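Local coordinates for peptidase M16 C-terminal domain-containing protein (Enterococcus faecalis, PDB 3D3Y) that is of unknown function but belongs to the M16 metallopeptidase family, carries an inactive-type domain and probably binds a metal ion, at residues Q254-Y267 with D309-G323. Residues are numbered along the deposited sequence; the frame is centred on the assembly and turned at random.
Sequences QSKLNLAYNTDIYY and DTFRGFMTVQTGIDG. With ACT (acetate ion), chain C; ACT (acetate ion), chain E; EDO (1,2-ethanediol), chain G.
Tyr261 and Met315, a selenomethionine here, lie side by side on the helix-covered face of two antiparallel strands, 255-262 and 314-321. The selenomethionine chain bends at chi2 and again at chi3 (45°), which brings its CE to 3.2 Å from Tyr261 CD2, a tight apolar contact, while SE makes an oblique Met-aromatic contact 5.2 Å from the ring centroid. Val317 CG2 meets the edge of the same ring at CE2. Further along this face Leu257 CB packs on Ile321 CD1, 3.9 Å away, and helices 272-284 and 326-341 close over the row. Beside Leu257, the side chain of Thr319 turns its hydroxyl to the backbone: OG1 donates to Leu257 O at 2.7 Å, in the carbonyl plane and on a lone pair, while Thr319 N reaches the same oxygen only weakly. Both are interior strands of a five-stranded mixed sheet, and both segments belong to the M16-type domain; 411-421 flanks 255-262 and 303-309 flanks 314-321. The other face, bearing Asn258, Gln318 and Thr316, is looser and wetter. Asn258 OD1 accepts from Thr319 N at 3.3 Å, nearly along the C=O axis; its amide plane stands 70° from that of Gln318, and a water joins Asn258 ND2 to Gln318 OE1. Thr316 OG1 holds an acetate, probably from the crystallisation liquor. Where strand 303-309 turns into 314-321, Gly313 and Phe314 both face Asp309 in a G1 beta bulge, and Gly313 O takes the N-H of Thr263 at 2.9 Å. The ring of Tyr266 lies against Gly313, CZ 3.5 Å from its CA, and its OH bonds to Tyr235 O. At the partly exposed end, Tyr267 N donates to Thr310 O, and Tyr267 CB sits over the face of Phe311, 4.1 Å from the ring centroid.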
loop_
_atom_site.group_PDB
_atom_site.type_symbol
_atom_site.label_atom_id
_atom_site.label_comp_id
_atom_site.label_asym_id
_atom_site.label_seq_id
_atom_site.Cartn_x
_atom_site.Cartn_y
_atom_site.Cartn_z
ATOM N N GLN A 254 6.631 -18.135 -20.472
ATOM C CA GLN A 254 7.765 -17.721 -19.652
ATOM C C GLN A 254 7.487 -18.171 -18.219
ATOM O O GLN A 254 6.392 -17.923 -17.704
ATOM C CB GLN A 254 7.874 -16.178 -19.655
ATOM C CG GLN A 254 9.142 -15.633 -19.045
ATOM C CD GLN A 254 9.188 -14.098 -19.044
ATOM O OE1 GLN A 254 8.933 -13.460 -18.031
ATOM N NE2 GLN A 254 9.507 -13.522 -20.185
ATOM N N SER A 255 8.461 -18.818 -17.574
ATOM C CA SER A 255 8.288 -19.249 -16.170
ATOM C C SER A 255 8.644 -18.112 -15.231
ATOM O O SER A 255 9.349 -17.186 -15.618
ATOM C CB SER A 255 9.159 -20.468 -15.864
ATOM O OG SER A 255 8.760 -21.575 -16.662
ATOM N N LYS A 256 8.157 -18.170 -14.002
ATOM C CA LYS A 256 8.485 -17.182 -12.985
ATOM C C LYS A 256 9.235 -17.855 -11.866
ATOM O O LYS A 256 8.842 -18.934 -11.406
ATOM C CB LYS A 256 7.222 -16.525 -12.416
ATOM C CG LYS A 256 6.273 -15.974 -13.485
ATOM C CD LYS A 256 6.957 -14.919 -14.338
ATOM C CE LYS A 256 6.038 -14.253 -15.359
ATOM N NZ LYS A 256 6.842 -13.251 -16.169
ATOM N N LEU A 257 10.319 -17.234 -11.422
ATOM C CA LEU A 257 11.035 -17.786 -10.276
ATOM C C LEU A 257 11.288 -16.682 -9.262
ATOM O O LEU A 257 12.058 -15.747 -9.525
ATOM C CB LEU A 257 12.350 -18.480 -10.736
ATOM C CG LEU A 257 13.269 -19.023 -9.619
ATOM C CD1 LEU A 257 12.549 -20.133 -8.764
ATOM C CD2 LEU A 257 14.604 -19.550 -10.204
ATOM N N ASN A 258 10.630 -16.786 -8.112
ATOM C CA ASN A 258 10.678 -15.731 -7.100
ATOM C C ASN A 258 11.196 -16.239 -5.754
ATOM O O ASN A 258 10.996 -17.411 -5.395
ATOM C CB ASN A 258 9.274 -15.113 -6.888
ATOM C CG ASN A 258 8.699 -14.496 -8.154
ATOM O OD1 ASN A 258 9.427 -14.106 -9.086
ATOM N ND2 ASN A 258 7.363 -14.392 -8.192
ATOM N N LEU A 259 11.822 -15.350 -4.993
ATOM C CA LEU A 259 12.474 -15.725 -3.720
ATOM C C LEU A 259 12.112 -14.671 -2.694
ATOM O O LEU A 259 12.111 -13.468 -3.003
ATOM C CB LEU A 259 14.006 -15.743 -3.842
ATOM C CG LEU A 259 14.738 -16.723 -4.760
ATOM C CD1 LEU A 259 14.613 -16.310 -6.243
ATOM C CD2 LEU A 259 16.177 -16.727 -4.363
ATOM N N ALA A 260 11.852 -15.123 -1.471
ATOM C CA ALA A 260 11.539 -14.239 -0.366
ATOM C C ALA A 260 12.518 -14.460 0.770
ATOM O O ALA A 260 12.735 -15.599 1.215
ATOM C CB ALA A 260 10.123 -14.481 0.119
ATOM N N TYR A 261 13.041 -13.352 1.289
ATOM C CA TYR A 261 14.009 -13.355 2.363
ATOM C C TYR A 261 13.477 -12.582 3.552
ATOM O O TYR A 261 12.828 -11.554 3.362
ATOM C CB TYR A 261 15.244 -12.586 1.910
ATOM C CG TYR A 261 15.980 -13.106 0.703
ATOM C CD1 TYR A 261 17.131 -13.876 0.841
ATOM C CD2 TYR A 261 15.563 -12.765 -0.581
ATOM C CE1 TYR A 261 17.823 -14.328 -0.280
ATOM C CE2 TYR A 261 16.257 -13.190 -1.710
ATOM C CZ TYR A 261 17.383 -13.958 -1.545
ATOM O OH TYR A 261 18.058 -14.354 -2.669
ATOM N N ASN A 262 13.764 -13.053 4.764
ATOM C CA ASN A 262 13.485 -12.287 5.976
ATOM C C ASN A 262 14.642 -11.281 6.152
ATOM O O ASN A 262 15.823 -11.663 6.100
ATOM C CB ASN A 262 13.393 -13.240 7.181
ATOM C CG ASN A 262 13.054 -12.527 8.489
ATOM O OD1 ASN A 262 13.884 -11.851 9.076
ATOM N ND2 ASN A 262 11.846 -12.713 8.955
ATOM N N THR A 263 14.312 -10.014 6.324
ATOM C CA THR A 263 15.334 -9.013 6.583
ATOM C C THR A 263 15.361 -8.615 8.041
ATOM O O THR A 263 16.379 -8.114 8.515
ATOM C CB THR A 263 15.087 -7.720 5.785
ATOM O OG1 THR A 263 13.842 -7.157 6.229
ATOM C CG2 THR A 263 15.019 -7.984 4.262
ATOM N N ASP A 264 14.232 -8.787 8.725
ATOM C CA ASP A 264 14.031 -8.232 10.051
ATOM C C ASP A 264 14.388 -6.716 10.143
ATOM O O ASP A 264 14.786 -6.248 11.193
ATOM C CB ASP A 264 14.840 -9.072 11.056
ATOM C CG ASP A 264 14.357 -8.918 12.489
ATOM O OD1 ASP A 264 13.112 -8.925 12.722
ATOM O OD2 ASP A 264 15.237 -8.811 13.383
ATOM N N ILE A 265 14.252 -5.956 9.047
ATOM C CA ILE A 265 14.539 -4.521 9.091
ATOM C C ILE A 265 13.281 -3.706 8.784
ATOM O O ILE A 265 12.627 -3.927 7.767
ATOM C CB ILE A 265 15.678 -4.119 8.122
ATOM C CG1 ILE A 265 17.015 -4.782 8.539
ATOM C CG2 ILE A 265 15.842 -2.590 8.071
ATOM C CD1 ILE A 265 18.026 -4.794 7.388
ATOM N N TYR A 266 12.987 -2.734 9.649
ATOM C CA TYR A 266 11.713 -2.001 9.593
ATOM C C TYR A 266 11.924 -0.519 9.488
ATOM O O TYR A 266 13.013 -0.010 9.779
ATOM C CB TYR A 266 10.832 -2.327 10.812
ATOM C CG TYR A 266 10.397 -3.783 10.790
ATOM C CD1 TYR A 266 9.151 -4.145 10.287
ATOM C CD2 TYR A 266 11.251 -4.793 11.231
ATOM C CE1 TYR A 266 8.758 -5.479 10.227
ATOM C CE2 TYR A 266 10.871 -6.143 11.182
ATOM C CZ TYR A 266 9.632 -6.473 10.681
ATOM O OH TYR A 266 9.243 -7.791 10.622
ATOM N N TYR A 267 10.876 0.169 9.063
ATOM C CA TYR A 267 10.858 1.610 8.979
ATOM C C TYR A 267 11.307 2.147 10.344
ATOM O O TYR A 267 10.823 1.687 11.366
ATOM C CB TYR A 267 9.429 2.043 8.708
ATOM C CG TYR A 267 9.242 3.495 8.432
ATOM C CD1 TYR A 267 9.381 4.007 7.141
ATOM C CD2 TYR A 267 8.901 4.359 9.463
ATOM C CE1 TYR A 267 9.170 5.373 6.891
ATOM C CE2 TYR A 267 8.685 5.706 9.248
ATOM C CZ TYR A 267 8.825 6.219 7.965
ATOM O OH TYR A 267 8.572 7.560 7.797
ATOM N N ASP A 309 9.991 -4.489 1.792
ATOM C CA ASP A 309 8.843 -4.046 2.529
ATOM C C ASP A 309 9.344 -3.875 3.958
ATOM O O ASP A 309 9.662 -4.857 4.651
ATOM C CB ASP A 309 7.744 -5.114 2.433
ATOM C CG ASP A 309 6.488 -4.775 3.235
ATOM O OD1 ASP A 309 6.554 -4.069 4.263
ATOM O OD2 ASP A 309 5.406 -5.277 2.837
ATOM N N THR A 310 9.420 -2.620 4.381
ATOM C CA THR A 310 9.975 -2.250 5.690
ATOM C C THR A 310 8.879 -2.131 6.756
ATOM O O THR A 310 9.116 -1.599 7.866
ATOM C CB THR A 310 10.766 -0.914 5.590
ATOM O OG1 THR A 310 9.879 0.114 5.146
ATOM C CG2 THR A 310 11.872 -1.035 4.544
ATOM N N PHE A 311 7.675 -2.598 6.424
ATOM C CA PHE A 311 6.619 -2.786 7.421
ATOM C C PHE A 311 6.344 -4.275 7.764
ATOM O O PHE A 311 5.805 -4.587 8.835
ATOM C CB PHE A 311 5.354 -1.994 7.008
ATOM C CG PHE A 311 5.580 -0.474 7.011
ATOM C CD1 PHE A 311 5.066 0.314 8.028
ATOM C CD2 PHE A 311 6.368 0.133 6.037
ATOM C CE1 PHE A 311 5.304 1.707 8.046
ATOM C CE2 PHE A 311 6.634 1.518 6.071
ATOM C CZ PHE A 311 6.088 2.290 7.056
ATOM N N ARG A 312 6.761 -5.183 6.885
ATOM C CA ARG A 312 6.597 -6.620 7.135
ATOM C C ARG A 312 7.941 -7.360 7.192
ATOM O O ARG A 312 7.950 -8.581 7.302
ATOM C CB ARG A 312 5.644 -7.283 6.102
ATOM C CG ARG A 312 4.223 -6.750 6.132
ATOM C CD ARG A 312 3.291 -7.498 5.187
ATOM N NE ARG A 312 3.638 -7.339 3.784
ATOM C CZ ARG A 312 3.107 -8.085 2.817
ATOM N NH1 ARG A 312 2.224 -9.037 3.123
ATOM N NH2 ARG A 312 3.449 -7.877 1.565
ATOM N N GLY A 313 9.059 -6.628 7.098
ATOM C CA GLY A 313 10.422 -7.179 7.327
ATOM C C GLY A 313 10.904 -8.281 6.382
ATOM O O GLY A 313 11.512 -9.268 6.810
ATOM N N PHE A 314 10.689 -8.074 5.096
ATOM C CA PHE A 314 11.061 -9.040 4.095
ATOM C C PHE A 314 11.404 -8.350 2.788
ATOM O O PHE A 314 11.141 -7.155 2.589
ATOM C CB PHE A 314 10.002 -10.149 3.961
ATOM C CG PHE A 314 8.866 -9.833 3.019
ATOM C CD1 PHE A 314 8.711 -10.573 1.860
ATOM C CD2 PHE A 314 7.921 -8.839 3.307
ATOM C CE1 PHE A 314 7.657 -10.316 0.971
ATOM C CE2 PHE A 314 6.863 -8.569 2.418
ATOM C CZ PHE A 314 6.737 -9.301 1.250
HETATM N N MSE A 315 12.040 -9.088 1.901
HETATM C CA MSE A 315 12.626 -8.620 0.654
HETATM C C MSE A 315 12.332 -9.724 -0.337
HETATM O O MSE A 315 12.392 -10.842 0.047
HETATM C CB MSE A 315 14.139 -8.567 0.854
HETATM C CG MSE A 315 14.946 -7.633 0.054
HETATM SE SE MSE A 315 16.348 -8.342 -0.994
HETATM C CE MSE A 315 15.486 -9.733 -1.704
ATOM N N THR A 316 12.038 -9.400 -1.596
ATOM C CA THR A 316 11.766 -10.422 -2.617
ATOM C C THR A 316 12.614 -10.161 -3.851
ATOM O O THR A 316 13.012 -9.001 -4.122
ATOM C CB THR A 316 10.298 -10.427 -3.073
ATOM O OG1 THR A 316 10.022 -9.212 -3.762
ATOM C CG2 THR A 316 9.331 -10.573 -1.909
ATOM N N VAL A 317 12.939 -11.245 -4.542
ATOM C CA VAL A 317 13.567 -11.200 -5.810
ATOM C C VAL A 317 12.558 -11.868 -6.721
ATOM O O VAL A 317 12.038 -12.945 -6.392
ATOM C CB VAL A 317 14.917 -11.981 -5.820
ATOM C CG1 VAL A 317 15.442 -12.196 -7.276
ATOM C CG2 VAL A 317 15.980 -11.234 -5.016
ATOM N N GLN A 318 12.268 -11.224 -7.849
ATOM C CA GLN A 318 11.349 -11.765 -8.837
ATOM C C GLN A 318 12.059 -11.875 -10.186
ATOM O O GLN A 318 12.689 -10.908 -10.616
ATOM C CB GLN A 318 10.156 -10.819 -8.977
ATOM C CG GLN A 318 9.307 -10.700 -7.710
ATOM C CD GLN A 318 8.166 -9.735 -7.927
ATOM O OE1 GLN A 318 7.414 -9.831 -8.916
ATOM N NE2 GLN A 318 8.050 -8.774 -7.026
ATOM N N THR A 319 11.959 -13.039 -10.838
ATOM C CA THR A 319 12.549 -13.265 -12.157
ATOM C C THR A 319 11.535 -13.898 -13.124
ATOM O O THR A 319 10.615 -14.602 -12.696
ATOM C CB THR A 319 13.832 -14.170 -12.068
ATOM O OG1 THR A 319 13.474 -15.523 -11.776
ATOM C CG2 THR A 319 14.808 -13.675 -10.936
ATOM N N GLY A 320 11.710 -13.619 -14.412
ATOM C CA GLY A 320 11.102 -14.400 -15.508
ATOM C C GLY A 320 12.236 -15.128 -16.203
ATOM O O GLY A 320 13.294 -14.517 -16.541
ATOM N N ILE A 321 12.048 -16.430 -16.412
ATOM C CA ILE A 321 13.122 -17.297 -16.922
ATOM C C ILE A 321 12.546 -18.334 -17.860
ATOM O O ILE A 321 11.318 -18.472 -17.941
ATOM C CB ILE A 321 13.912 -18.029 -15.772
ATOM C CG1 ILE A 321 13.029 -19.044 -15.038
ATOM C CG2 ILE A 321 14.538 -16.995 -14.749
ATOM C CD1 ILE A 321 13.801 -19.984 -14.078
ATOM N N ASP A 322 13.429 -19.017 -18.595
ATOM C CA ASP A 322 13.090 -20.295 -19.175
ATOM C C ASP A 322 13.211 -21.298 -18.029
ATOM O O ASP A 322 14.264 -21.368 -17.372
ATOM C CB ASP A 322 14.047 -20.659 -20.315
ATOM C CG ASP A 322 13.890 -19.755 -21.546
ATOM O OD1 ASP A 322 12.849 -19.066 -21.706
ATOM O OD2 ASP A 322 14.820 -19.752 -22.374
ATOM N N GLY A 323 12.155 -22.091 -17.822
ATOM C CA GLY A 323 12.013 -22.923 -16.603
ATOM C C GLY A 323 13.177 -23.890 -16.433
ATOM O O GLY A 323 13.541 -24.219 -15.313
HETATM C C ACT C . 9.534 -21.879 -20.122
HETATM O O ACT C . 8.585 -21.246 -20.634
HETATM O OXT ACT C . 9.608 -21.898 -18.877
HETATM C CH3 ACT C . 10.517 -22.576 -20.972
HETATM C C ACT E . 7.672 -6.983 -1.961
HETATM O O ACT E . 7.787 -7.641 -3.037
HETATM O OXT ACT E . 8.712 -6.780 -1.251
HETATM C CH3 ACT E . 6.328 -6.481 -1.543
HETATM C C1 EDO G . 16.679 -16.116 -21.259
HETATM O O1 EDO G . 16.868 -17.529 -21.123
HETATM C C2 EDO G . 16.913 -15.798 -22.728
HETATM O O2 EDO G . 17.022 -14.377 -22.935
HETATM O O HOH W 1 6.619 -12.033 -9.769
HETATM O O HOH W 2 8.335 -12.872 -11.779
HETATM O O HOH W 3 12.500 -5.044 5.241
#